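Local coordinates for protein chitinase (Paenibacillus sp. FPU-7, PDB 5GZT) that probably catalyses the random endo-hydrolysis of beta-1,4 linkages between N-acetylglucosamine units in chitin and chitodextrins, at residues Arg1024-Val1029 against Ala1044-Thr1049; Thr980-Ser985 against Asn1070-Pro1075; Met965-Tyr970 against Asp999-Ala1004; Tyr781-Thr786 against Trp1114-Asp1119. One frame throughout, in Å; residues are numbered along the deposited sequence.

Overall arrangement
All four contacts lie in the C-terminal family 18 glycosidase domain, and they illustrate how chemistry follows place in a fold. Contact 3 lies in the buried layer between a barrel strand and its outer helix, which meet through aliphatic groups alone. Contact 2, about 14 Å away between centres, is also buried but mixes methyl packing with a water-linked histidine. Contacts 1 and 2 reach the same antiparallel sheet of the insertion domain and touch through W1026 and T980, yet contact 1 lies nearer the surface and relies on an asparagine and a water. Contact 4, partly buried, joins loops after the first and last barrel strands through paired tyrosines, and meets contact 3 where Y970 packs on W1114.

Contact 1 (Arg1024-Val1029 against Ala1044-Thr1049); sequences RGWVNV and AKNPGT
V1027 presses both branches of its isopropyl group onto the peptide that joins K1045 to N1046, and here the contact is buried and close-fitting. V1027 CG1 lies 3.5 Å from K1045 O, while V1027 CG2 reaches N1046 N at 3.7 Å. The tightest spot is beside it, where G1025 leaves room for the proline ring, with P1047 CD 4.0 Å from G1025 C; a CB here would probably come too close to P1047 CG.

The amide of N1046 links the two backbones. Its CG stands anti to the backbone N (chi1 -171°), which carries N1046 ND2 across to G1025 O at 2.8 Å, in a bent bond that meets the carbonyl tilted from its plane. Q1043 OE1 takes a second bond from ND2, and OD1 closes an Asx turn by accepting from G1048 N, nearly straight at 160°.

The strand 1024-1026 is the outer strand of the antiparallel sheet in the alpha/beta insertion between the seventh and eighth barrel strands of family 18 enzymes. The loop runs nearly antiparallel to it, but water 1 takes the place of a direct backbone bond, accepting from G1025 N at 2.9 Å, with N1046 OD1 and G1048 O both within hydrogen-bonding distance.

At the exposed end T1049 lays its CG2 off-centre over one face of the R1024 guanidinium, still only 3.3 Å from R1024 NH1, while R1024 NE is engaged in a salt bridge with D971.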
loop_
_atom_site.group_PDB
_atom_site.type_symbol
_atom_site.label_atom_id
_atom_site.label_comp_id
_atom_site.label_asym_id
_atom_site.label_seq_id
_atom_site.Cartn_x
_atom_site.Cartn_y
_atom_site.Cartn_z
ATOM N N ARG B 1024 17.296 33.797 9.027
ATOM C CA ARG B 1024 18.360 32.884 8.566
ATOM C C ARG B 1024 18.139 32.665 7.087
ATOM O O ARG B 1024 17.149 33.117 6.540
ATOM C CB ARG B 1024 18.359 31.570 9.332
ATOM C CG ARG B 1024 18.779 31.755 10.796
ATOM C CD ARG B 1024 18.797 30.422 11.542
ATOM N NE ARG B 1024 19.152 30.664 12.933
ATOM C CZ ARG B 1024 20.388 30.949 13.374
ATOM N NH1 ARG B 1024 21.454 30.915 12.574
ATOM N NH2 ARG B 1024 20.573 31.231 14.653
ATOM N N GLY B 1025 19.094 32.060 6.409
ATOM C CA GLY B 1025 19.027 32.040 4.936
ATOM C C GLY B 1025 20.122 31.209 4.284
ATOM O O GLY B 1025 20.949 30.647 4.990
ATOM N N TRP B 1026 20.049 31.041 2.947
ATOM C CA TRP B 1026 21.047 30.286 2.194
ATOM C C TRP B 1026 21.330 31.016 0.873
ATOM O O TRP B 1026 20.460 31.706 0.347
ATOM C CB TRP B 1026 20.589 28.846 1.866
ATOM C CG TRP B 1026 20.403 27.955 2.997
ATOM C CD1 TRP B 1026 21.267 27.001 3.486
ATOM C CD2 TRP B 1026 19.247 27.915 3.817
ATOM N NE1 TRP B 1026 20.700 26.379 4.594
ATOM C CE2 TRP B 1026 19.465 26.935 4.815
ATOM C CE3 TRP B 1026 18.064 28.657 3.832
ATOM C CZ2 TRP B 1026 18.534 26.672 5.811
ATOM C CZ3 TRP B 1026 17.130 28.389 4.821
ATOM C CH2 TRP B 1026 17.369 27.391 5.789
ATOM N N VAL B 1027 22.551 30.824 0.340
ATOM C CA VAL B 1027 22.941 31.343 -1.008
ATOM C C VAL B 1027 23.049 30.151 -1.959
ATOM O O VAL B 1027 22.984 28.977 -1.514
ATOM C CB VAL B 1027 24.262 32.170 -0.964
ATOM C CG1 VAL B 1027 24.022 33.538 -0.318
ATOM C CG2 VAL B 1027 25.402 31.447 -0.253
ATOM N N ASN B 1028 23.204 30.424 -3.274
ATOM C CA ASN B 1028 23.225 29.375 -4.314
ATOM C C ASN B 1028 22.036 28.459 -4.187
ATOM O O ASN B 1028 22.167 27.238 -4.009
ATOM C CB ASN B 1028 24.500 28.542 -4.260
ATOM C CG ASN B 1028 25.758 29.363 -4.583
ATOM O OD1 ASN B 1028 25.738 30.268 -5.417
ATOM N ND2 ASN B 1028 26.857 29.046 -3.894
ATOM N N VAL B 1029 20.863 29.074 -4.208
ATOM C CA VAL B 1029 19.634 28.330 -4.087
ATOM C C VAL B 1029 18.935 28.350 -5.456
ATOM O O VAL B 1029 18.587 29.437 -5.977
ATOM C CB VAL B 1029 18.706 28.914 -2.993
ATOM C CG1 VAL B 1029 17.397 28.120 -2.956
ATOM C CG2 VAL B 1029 19.401 28.888 -1.635
ATOM N N ALA B 1044 29.592 29.665 1.570
ATOM C CA ALA B 1044 30.603 30.568 2.081
ATOM C C ALA B 1044 30.118 32.006 2.113
ATOM O O ALA B 1044 30.528 32.784 2.979
ATOM C CB ALA B 1044 31.897 30.444 1.268
ATOM N N LYS B 1045 29.243 32.381 1.192
ATOM C CA LYS B 1045 28.667 33.739 1.233
ATOM C C LYS B 1045 27.274 33.788 1.968
ATOM O O LYS B 1045 26.498 34.725 1.797
ATOM C CB LYS B 1045 28.521 34.301 -0.170
ATOM C CG LYS B 1045 29.613 33.891 -1.120
ATOM C CD LYS B 1045 29.802 34.901 -2.231
ATOM C CE LYS B 1045 30.415 34.223 -3.453
ATOM N NZ LYS B 1045 30.910 35.236 -4.424
ATOM N N ASN B 1046 26.970 32.793 2.794
ATOM C CA ASN B 1046 25.667 32.761 3.546
ATOM C C ASN B 1046 25.392 34.079 4.282
ATOM O O ASN B 1046 26.316 34.607 4.918
ATOM C CB ASN B 1046 25.715 31.592 4.537
ATOM C CG ASN B 1046 24.383 31.332 5.190
ATOM O OD1 ASN B 1046 23.970 32.099 6.050
ATOM N ND2 ASN B 1046 23.695 30.276 4.768
ATOM N N PRO B 1047 24.142 34.620 4.249
ATOM C CA PRO B 1047 23.916 35.954 4.934
ATOM C C PRO B 1047 23.919 35.950 6.462
ATOM O O PRO B 1047 23.805 36.994 7.039
ATOM C CB PRO B 1047 22.527 36.380 4.443
ATOM C CG PRO B 1047 21.828 35.074 4.247
ATOM C CD PRO B 1047 22.863 34.058 3.774
ATOM N N GLY B 1048 24.066 34.792 7.088
ATOM C CA GLY B 1048 24.158 34.683 8.560
ATOM C C GLY B 1048 22.768 34.953 9.160
ATOM O O GLY B 1048 21.791 34.254 8.817
ATOM N N THR B 1049 22.694 35.992 9.996
ATOM C CA THR B 1049 21.505 36.294 10.749
ATOM C C THR B 1049 21.238 37.765 10.742
ATOM O O THR B 1049 21.207 38.357 11.805
ATOM C CB THR B 1049 21.540 35.802 12.231
ATOM O OG1 THR B 1049 22.672 36.351 12.908
ATOM C CG2 THR B 1049 21.543 34.219 12.353
HETATM O O HOH W 1 21.756 31.849 7.613
#

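Contact 2 (Thr980-Ser985 against Asn1070-Pro1075); sequences TAHQAS and NSAKAP
A G1 beta bulge, with K1073 and A1074 both facing D1069, shapes the tight hairpin that presents the methyl groups of A1072 and A1074 to H982 and S985. The hairpin belongs to the antiparallel sheet of the alpha/beta insertion domain that family 18 chitinases carry between the seventh and eighth barrel strands. The segment 980-985 comes from the long loop after the sixth strand, so the contact seats a barrel loop against the insertion.

H982 contributes the largest single share. Its CG lies beside the backbone N (chi1 -63°), and this places the imidazole against the hairpin, where A1074 CB sits over one face in a CH-pi contact, 3.9 Å from the centroid of the H982 ring and 20° off the normal. The methyl is displaced toward the rim, so A1074 CB comes closest to H982 ND1, at 3.6 Å. A1072 CB approaches the other part of the ring obliquely, 3.7 Å from H982 CD2.

Both ring nitrogens are engaged. NE2 is hydrogen-bonded to D1069 OD2, and the other oxygen of that carboxylate accepts from A1072 N and S1071 OG in the turn. H982 ND1 lies 2.7 Å from the oxygen of water 2. A leucine in place of H982 would probably leave D1069 OD2 without its imidazole mate and cut the water-borne link to the hairpin.

S985 turns its OG to Y987 O, and its CB rests 3.9 Å from A1074 CB. Water 2 completes its bridge by donating to P1075 O at 2.6 Å.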
loop_
_atom_site.group_PDB
_atom_site.type_symbol
_atom_site.label_atom_id
_atom_site.label_comp_id
_atom_site.label_asym_id
_atom_site.label_seq_id
_atom_site.Cartn_x
_atom_site.Cartn_y
_atom_site.Cartn_z
ATOM N N THR B 980 17.097 24.280 1.943
ATOM C CA THR B 980 16.377 25.400 2.515
ATOM C C THR B 980 15.087 24.879 3.226
ATOM O O THR B 980 14.571 23.773 2.917
ATOM C CB THR B 980 15.982 26.434 1.459
ATOM O OG1 THR B 980 14.965 25.868 0.608
ATOM C CG2 THR B 980 17.220 26.883 0.667
ATOM N N ALA B 981 14.549 25.734 4.102
ATOM C CA ALA B 981 13.352 25.407 4.922
ATOM C C ALA B 981 13.039 26.550 5.886
ATOM O O ALA B 981 13.763 27.581 5.916
ATOM C CB ALA B 981 13.526 24.066 5.653
ATOM N N HIS B 982 11.904 26.424 6.615
ATOM C CA HIS B 982 11.454 27.527 7.456
ATOM C C HIS B 982 12.145 27.377 8.827
ATOM O O HIS B 982 12.110 26.254 9.443
ATOM C CB HIS B 982 9.984 27.438 7.652
ATOM C CG HIS B 982 9.193 27.568 6.389
ATOM N ND1 HIS B 982 9.189 28.717 5.625
ATOM C CD2 HIS B 982 8.308 26.716 5.806
ATOM C CE1 HIS B 982 8.385 28.551 4.594
ATOM N NE2 HIS B 982 7.808 27.364 4.702
ATOM N N GLN B 983 12.824 28.438 9.218
ATOM C CA GLN B 983 13.573 28.471 10.518
ATOM C C GLN B 983 12.683 28.713 11.744
ATOM O O GLN B 983 13.099 28.377 12.847
ATOM C CB GLN B 983 14.712 29.492 10.505
ATOM C CG GLN B 983 14.322 30.977 10.471
ATOM C CD GLN B 983 14.702 31.786 11.723
ATOM O OE1 GLN B 983 14.989 31.222 12.844
ATOM N NE2 GLN B 983 14.641 33.104 11.572
ATOM N N ALA B 984 11.474 29.233 11.531
ATOM C CA ALA B 984 10.602 29.681 12.592
ATOM C C ALA B 984 9.106 29.455 12.346
ATOM O O ALA B 984 8.257 30.117 12.964
ATOM C CB ALA B 984 10.844 31.150 12.811
ATOM N N SER B 985 8.751 28.506 11.482
ATOM C CA SER B 985 7.344 28.428 11.048
ATOM C C SER B 985 6.401 28.021 12.168
ATOM O O SER B 985 6.689 27.059 12.916
ATOM C CB SER B 985 7.187 27.437 9.904
ATOM O OG SER B 985 7.658 26.158 10.251
ATOM N N ASN B 1070 1.493 28.958 2.891
ATOM C CA ASN B 1070 0.240 29.107 3.592
ATOM C C ASN B 1070 -0.006 27.950 4.510
ATOM O O ASN B 1070 -0.733 28.095 5.452
ATOM C CB ASN B 1070 -0.937 29.287 2.631
ATOM C CG ASN B 1070 -2.147 29.870 3.352
ATOM O OD1 ASN B 1070 -2.101 30.988 3.891
ATOM N ND2 ASN B 1070 -3.207 29.062 3.458
ATOM N N SER B 1071 0.545 26.774 4.230
ATOM C CA SER B 1071 0.319 25.684 5.117
ATOM C C SER B 1071 1.179 25.937 6.388
ATOM O O SER B 1071 0.704 25.649 7.490
ATOM C CB SER B 1071 0.603 24.294 4.477
ATOM O OG SER B 1071 1.942 24.116 4.211
ATOM N N ALA B 1072 2.376 26.508 6.219
ATOM C CA ALA B 1072 3.295 26.816 7.361
ATOM C C ALA B 1072 2.958 28.092 8.100
ATOM O O ALA B 1072 3.387 28.260 9.240
ATOM C CB ALA B 1072 4.745 26.872 6.888
ATOM N N LYS B 1073 2.198 28.980 7.441
ATOM C CA LYS B 1073 1.984 30.348 7.844
ATOM C C LYS B 1073 3.305 31.070 8.089
ATOM O O LYS B 1073 3.523 31.717 9.111
ATOM C CB LYS B 1073 1.044 30.419 9.083
ATOM C CG LYS B 1073 -0.293 29.709 8.916
ATOM C CD LYS B 1073 -1.093 30.357 7.767
ATOM C CE LYS B 1073 -2.473 29.672 7.490
ATOM N NZ LYS B 1073 -3.311 30.734 6.865
ATOM N N ALA B 1074 4.166 30.979 7.110
ATOM C CA ALA B 1074 5.505 31.495 7.206
ATOM C C ALA B 1074 5.879 32.238 5.960
ATOM O O ALA B 1074 5.682 31.695 4.845
ATOM C CB ALA B 1074 6.497 30.339 7.414
ATOM N N PRO B 1075 6.504 33.416 6.126
ATOM C CA PRO B 1075 7.074 34.118 5.000
ATOM C C PRO B 1075 8.504 33.710 4.664
ATOM O O PRO B 1075 9.259 33.128 5.500
ATOM C CB PRO B 1075 7.074 35.542 5.486
ATOM C CG PRO B 1075 7.459 35.376 6.957
ATOM C CD PRO B 1075 6.745 34.149 7.387
HETATM O O HOH W 2 10.120 30.998 6.687
#

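Contact 3 (Met965-Tyr970 against Asp999-Ala1004); sequences MSVMTY and DSVLTA
V967 and L1002 slide past one another in opposite directions, each side chain reaching alongside its neighbour. The closest approach is V967 CG2 to L1002 CD2, at 3.7 Å, and the same leucine methyl also lies 3.9 Å from V967 CB. L1002 leaves the helix to one side of the contact, and its CD2 end then turns in against V967.

V967 CG2 is given to L1002, while CG1 lies between V1001 and L1002. With CG1 anti to the backbone N (chi1 -173°), that branch reaches V1001, where V967 CG1 and V1001 CG1 meet at 3.9 Å. V1001 points toward the strand and passes V967 in the opposite direction, as L1002 does.

T969 is turned differently, crossing L1002 at about a right angle. Its OG1 is hydrogen-bonded to G1018 O in the next strand, which leaves T969 CG2 to face the helix, 4.2 Å from L1002 CG. No polar bond spans the interface, and all four touching residues are buried.

The sixth strand of the TIM barrel, with the M-T-Y sequence familiar from family 18 glycosidases at its C-terminal side, is thus covered by its own helix 998-1007, as expected of a beta/alpha-barrel unit.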
loop_
_atom_site.group_PDB
_atom_site.type_symbol
_atom_site.label_atom_id
_atom_site.label_comp_id
_atom_site.label_asym_id
_atom_site.label_seq_id
_atom_site.Cartn_x
_atom_site.Cartn_y
_atom_site.Cartn_z
ATOM N N MET B 965 7.787 28.218 30.508
ATOM C CA MET B 965 8.986 27.940 29.689
ATOM C C MET B 965 8.867 28.806 28.458
ATOM O O MET B 965 7.834 28.708 27.792
ATOM C CB MET B 965 9.001 26.467 29.254
ATOM C CG MET B 965 8.933 25.529 30.435
ATOM S SD MET B 965 8.906 23.872 29.765
ATOM C CE MET B 965 8.744 22.974 31.291
ATOM N N SER B 966 9.865 29.633 28.150
ATOM C CA SER B 966 9.889 30.439 26.939
ATOM C C SER B 966 10.517 29.563 25.881
ATOM O O SER B 966 11.750 29.320 25.932
ATOM C CB SER B 966 10.674 31.738 27.159
ATOM O OG SER B 966 9.991 32.621 28.049
ATOM N N VAL B 967 9.686 28.921 25.014
ATOM C CA VAL B 967 10.205 27.927 24.132
ATOM C C VAL B 967 10.701 28.657 22.861
ATOM O O VAL B 967 9.980 29.480 22.221
ATOM C CB VAL B 967 9.157 26.859 23.723
ATOM C CG1 VAL B 967 9.789 25.701 22.910
ATOM C CG2 VAL B 967 8.488 26.325 24.956
ATOM N N MET B 968 11.948 28.333 22.505
ATOM C CA MET B 968 12.653 28.955 21.384
ATOM C C MET B 968 12.198 28.255 20.079
ATOM O O MET B 968 12.915 27.429 19.515
ATOM C CB MET B 968 14.199 28.876 21.642
ATOM C CG MET B 968 14.579 29.828 22.809
ATOM S SD MET B 968 16.383 29.811 23.121
ATOM C CE MET B 968 16.692 28.226 23.826
ATOM N N THR B 969 10.998 28.627 19.635
ATOM C CA THR B 969 10.328 28.029 18.470
ATOM C C THR B 969 10.863 28.813 17.243
ATOM O O THR B 969 10.150 29.632 16.585
ATOM C CB THR B 969 8.795 28.150 18.655
ATOM O OG1 THR B 969 8.488 29.479 19.076
ATOM C CG2 THR B 969 8.296 27.116 19.676
ATOM N N TYR B 970 12.167 28.634 17.025
ATOM C CA TYR B 970 12.929 29.328 15.973
ATOM C C TYR B 970 14.308 28.697 15.835
ATOM O O TYR B 970 14.572 27.706 16.503
ATOM C CB TYR B 970 12.888 30.832 16.125
ATOM C CG TYR B 970 13.308 31.371 17.478
ATOM C CD1 TYR B 970 14.637 31.245 17.937
ATOM C CD2 TYR B 970 12.421 32.055 18.261
ATOM C CE1 TYR B 970 15.034 31.799 19.170
ATOM C CE2 TYR B 970 12.796 32.563 19.497
ATOM C CZ TYR B 970 14.076 32.430 19.939
ATOM O OH TYR B 970 14.340 32.974 21.116
ATOM N N ASP B 999 3.908 24.488 16.310
ATOM C CA ASP B 999 2.863 23.493 16.549
ATOM C C ASP B 999 3.472 22.194 16.914
ATOM O O ASP B 999 3.071 21.594 17.945
ATOM C CB ASP B 999 1.927 23.382 15.285
ATOM C CG ASP B 999 0.803 22.414 15.477
ATOM O OD1 ASP B 999 0.108 22.500 16.510
ATOM O OD2 ASP B 999 0.677 21.487 14.652
ATOM N N SER B 1000 4.428 21.696 16.120
ATOM C CA SER B 1000 4.992 20.387 16.386
ATOM C C SER B 1000 5.799 20.400 17.677
ATOM O O SER B 1000 5.671 19.450 18.491
ATOM C CB SER B 1000 5.906 19.868 15.273
ATOM O OG SER B 1000 7.133 20.557 15.198
ATOM N N VAL B 1001 6.540 21.472 17.901
ATOM C CA VAL B 1001 7.370 21.551 19.150
ATOM C C VAL B 1001 6.534 21.648 20.424
ATOM O O VAL B 1001 6.684 20.890 21.410
ATOM C CB VAL B 1001 8.329 22.749 19.056
ATOM C CG1 VAL B 1001 9.098 22.910 20.349
ATOM C CG2 VAL B 1001 9.298 22.532 17.968
ATOM N N LEU B 1002 5.564 22.551 20.371
ATOM C CA LEU B 1002 4.706 22.770 21.548
ATOM C C LEU B 1002 3.756 21.624 21.780
ATOM O O LEU B 1002 3.448 21.280 22.973
ATOM C CB LEU B 1002 4.036 24.089 21.426
ATOM C CG LEU B 1002 4.999 25.247 21.387
ATOM C CD1 LEU B 1002 4.272 26.508 20.959
ATOM C CD2 LEU B 1002 5.634 25.458 22.739
ATOM N N THR B 1003 3.390 20.874 20.705
ATOM C CA THR B 1003 2.723 19.611 20.939
ATOM C C THR B 1003 3.588 18.605 21.643
ATOM O O THR B 1003 3.098 17.906 22.567
ATOM C CB THR B 1003 2.176 19.026 19.596
ATOM O OG1 THR B 1003 1.243 19.963 19.087
ATOM C CG2 THR B 1003 1.493 17.707 19.748
ATOM N N ALA B 1004 4.837 18.437 21.208
ATOM C CA ALA B 1004 5.719 17.519 21.839
ATOM C C ALA B 1004 5.960 17.898 23.278
ATOM O O ALA B 1004 6.047 17.044 24.110
ATOM C CB ALA B 1004 7.047 17.463 21.134
#

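Contact 4 (Tyr781-Thr786 against Trp1114-Asp1119); sequences YKVDAT and WDYSQD
Y1116 and Y781 bring together the loops that follow the last and first strands of the TIM barrel, at the seam where the barrel closes. Y1116 lies just beyond the cis peptide between W1114 and D1115, a feature familiar in family 18 glycosidases at the end of the eighth strand.

From CB, the side chain of Y1116 extends with CG roughly anti to the backbone N (chi1 -151°), which directs the ring toward 781-786. Y1116 CD1 meets V783 CG2 at 4.0 Å, part of a CH-pi contact in which that methyl sits over one face. Y1116 CE1 runs against Y781, 3.4 Å from Y781 CE2; the two ring planes are 26° apart but so far slid that they barely overlap. Y1116 CZ rests near the backbone, 3.7 Å from V783 CA. At the tip, Y1116 OH accepts from D784 N at 2.9 Å in an almost straight bond (169°), and it also meets water 4. A phenylalanine at Y1116 would probably leave D784 N without this acceptor and deprive water 4 of one of its partners.

Y781 returns the grip on the backbone side: Y1116 O lies in plane at the edge of its ring. Water 4 donates to Y781 OH, whereas water 3 accepts from that hydroxyl at 2.6 Å and donates to both Y1116 O and D1119 O, the latter 2.8 Å away.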
loop_
_atom_site.group_PDB
_atom_site.type_symbol
_atom_site.label_atom_id
_atom_site.label_comp_id
_atom_site.label_asym_id
_atom_site.label_seq_id
_atom_site.Cartn_x
_atom_site.Cartn_y
_atom_site.Cartn_z
ATOM N N TYR B 781 15.758 54.452 19.821
ATOM C CA TYR B 781 14.588 53.521 19.962
ATOM C C TYR B 781 14.448 53.018 21.411
ATOM O O TYR B 781 15.400 52.467 21.993
ATOM C CB TYR B 781 14.781 52.359 19.002
ATOM C CG TYR B 781 13.639 51.376 19.018
ATOM C CD1 TYR B 781 12.329 51.794 18.768
ATOM C CD2 TYR B 781 13.866 50.020 19.282
ATOM C CE1 TYR B 781 11.272 50.889 18.774
ATOM C CE2 TYR B 781 12.812 49.109 19.277
ATOM C CZ TYR B 781 11.523 49.539 19.028
ATOM O OH TYR B 781 10.475 48.631 19.046
ATOM N N LYS B 782 13.295 53.291 22.005
ATOM C CA LYS B 782 13.024 53.035 23.390
ATOM C C LYS B 782 12.080 51.799 23.510
ATOM O O LYS B 782 11.442 51.393 22.552
ATOM C CB LYS B 782 12.341 54.200 24.022
ATOM C CG LYS B 782 13.120 55.498 24.150
ATOM C CD LYS B 782 14.544 55.314 24.651
ATOM C CE LYS B 782 15.234 56.680 24.712
ATOM N NZ LYS B 782 16.694 56.527 24.910
ATOM N N VAL B 783 12.012 51.255 24.707
ATOM C CA VAL B 783 11.152 50.134 25.050
ATOM C C VAL B 783 9.822 50.711 25.479
ATOM O O VAL B 783 9.773 51.599 26.324
ATOM C CB VAL B 783 11.749 49.288 26.198
ATOM C CG1 VAL B 783 10.720 48.285 26.704
ATOM C CG2 VAL B 783 13.022 48.602 25.730
ATOM N N ASP B 784 8.756 50.170 24.887
ATOM C CA ASP B 784 7.401 50.621 25.144
ATOM C C ASP B 784 6.792 49.615 26.106
ATOM O O ASP B 784 6.386 48.523 25.729
ATOM C CB ASP B 784 6.642 50.584 23.815
ATOM C CG ASP B 784 5.240 51.085 23.915
ATOM O OD1 ASP B 784 4.774 51.424 25.010
ATOM O OD2 ASP B 784 4.602 51.099 22.862
ATOM N N ALA B 785 6.742 49.996 27.359
ATOM C CA ALA B 785 6.385 49.117 28.446
ATOM C C ALA B 785 4.922 48.943 28.496
ATOM O O ALA B 785 4.511 48.090 29.197
ATOM C CB ALA B 785 6.884 49.697 29.771
ATOM N N THR B 786 4.128 49.767 27.775
ATOM C CA THR B 786 2.689 49.562 27.688
ATOM C C THR B 786 2.284 48.330 26.851
ATOM O O THR B 786 1.159 47.863 26.947
ATOM C CB THR B 786 1.937 50.800 27.120
ATOM O OG1 THR B 786 2.416 51.084 25.794
ATOM C CG2 THR B 786 2.185 51.988 27.970
ATOM N N TRP B 1114 12.680 37.311 20.715
ATOM C CA TRP B 1114 14.069 37.702 20.727
ATOM C C TRP B 1114 14.351 38.537 19.458
ATOM O O TRP B 1114 14.184 37.974 18.364
ATOM C CB TRP B 1114 14.945 36.466 20.733
ATOM C CG TRP B 1114 16.405 36.775 20.713
ATOM C CD1 TRP B 1114 17.135 37.255 19.620
ATOM C CD2 TRP B 1114 17.334 36.745 21.818
ATOM N NE1 TRP B 1114 18.433 37.526 20.000
ATOM C CE2 TRP B 1114 18.598 37.183 21.318
ATOM C CE3 TRP B 1114 17.241 36.331 23.157
ATOM C CZ2 TRP B 1114 19.711 37.234 22.090
ATOM C CZ3 TRP B 1114 18.374 36.427 23.973
ATOM C CH2 TRP B 1114 19.587 36.845 23.433
ATOM N N ASP B 1115 14.796 39.792 19.541
ATOM C CA ASP B 1115 14.901 40.608 20.729
ATOM C C ASP B 1115 14.476 41.999 20.386
ATOM O O ASP B 1115 14.241 42.314 19.187
ATOM C CB ASP B 1115 16.237 40.530 21.477
ATOM C CG ASP B 1115 17.366 41.434 20.907
ATOM O OD1 ASP B 1115 17.110 42.499 20.272
ATOM O OD2 ASP B 1115 18.530 41.023 21.176
ATOM N N TYR B 1116 14.286 42.791 21.427
ATOM C CA TYR B 1116 13.672 44.101 21.297
ATOM C C TYR B 1116 14.462 45.027 20.322
ATOM O O TYR B 1116 13.859 45.855 19.669
ATOM C CB TYR B 1116 13.564 44.801 22.631
ATOM C CG TYR B 1116 12.391 45.753 22.671
ATOM C CD1 TYR B 1116 12.461 47.060 22.127
ATOM C CD2 TYR B 1116 11.192 45.338 23.174
ATOM C CE1 TYR B 1116 11.337 47.923 22.145
ATOM C CE2 TYR B 1116 10.103 46.157 23.181
ATOM C CZ TYR B 1116 10.154 47.441 22.640
ATOM O OH TYR B 1116 9.005 48.183 22.735
ATOM N N SER B 1117 15.796 44.878 20.256
ATOM C CA SER B 1117 16.646 45.804 19.494
ATOM C C SER B 1117 16.530 45.573 17.979
ATOM O O SER B 1117 16.983 46.428 17.197
ATOM C CB SER B 1117 18.091 45.642 19.920
ATOM O OG SER B 1117 18.596 44.369 19.477
ATOM N N GLN B 1118 15.936 44.426 17.555
ATOM C CA GLN B 1118 16.118 43.968 16.182
ATOM C C GLN B 1118 15.085 44.523 15.209
ATOM O O GLN B 1118 15.187 44.191 14.031
ATOM C CB GLN B 1118 16.229 42.441 16.104
ATOM C CG GLN B 1118 17.407 41.912 16.885
ATOM C CD GLN B 1118 17.459 40.403 16.887
ATOM O OE1 GLN B 1118 16.415 39.712 16.987
ATOM N NE2 GLN B 1118 18.653 39.868 16.707
ATOM N N ASP B 1119 14.162 45.384 15.686
ATOM C CA ASP B 1119 13.090 45.984 14.903
ATOM C C ASP B 1119 12.748 47.326 15.509
ATOM O O ASP B 1119 11.780 47.460 16.312
ATOM C CB ASP B 1119 11.802 45.140 14.766
ATOM C CG ASP B 1119 10.660 45.958 14.111
ATOM O OD1 ASP B 1119 11.025 46.833 13.260
ATOM O OD2 ASP B 1119 9.435 45.806 14.461
HETATM O O HOH W 3 11.150 46.104 18.625
HETATM O O HOH W 4 8.543 49.845 20.558
#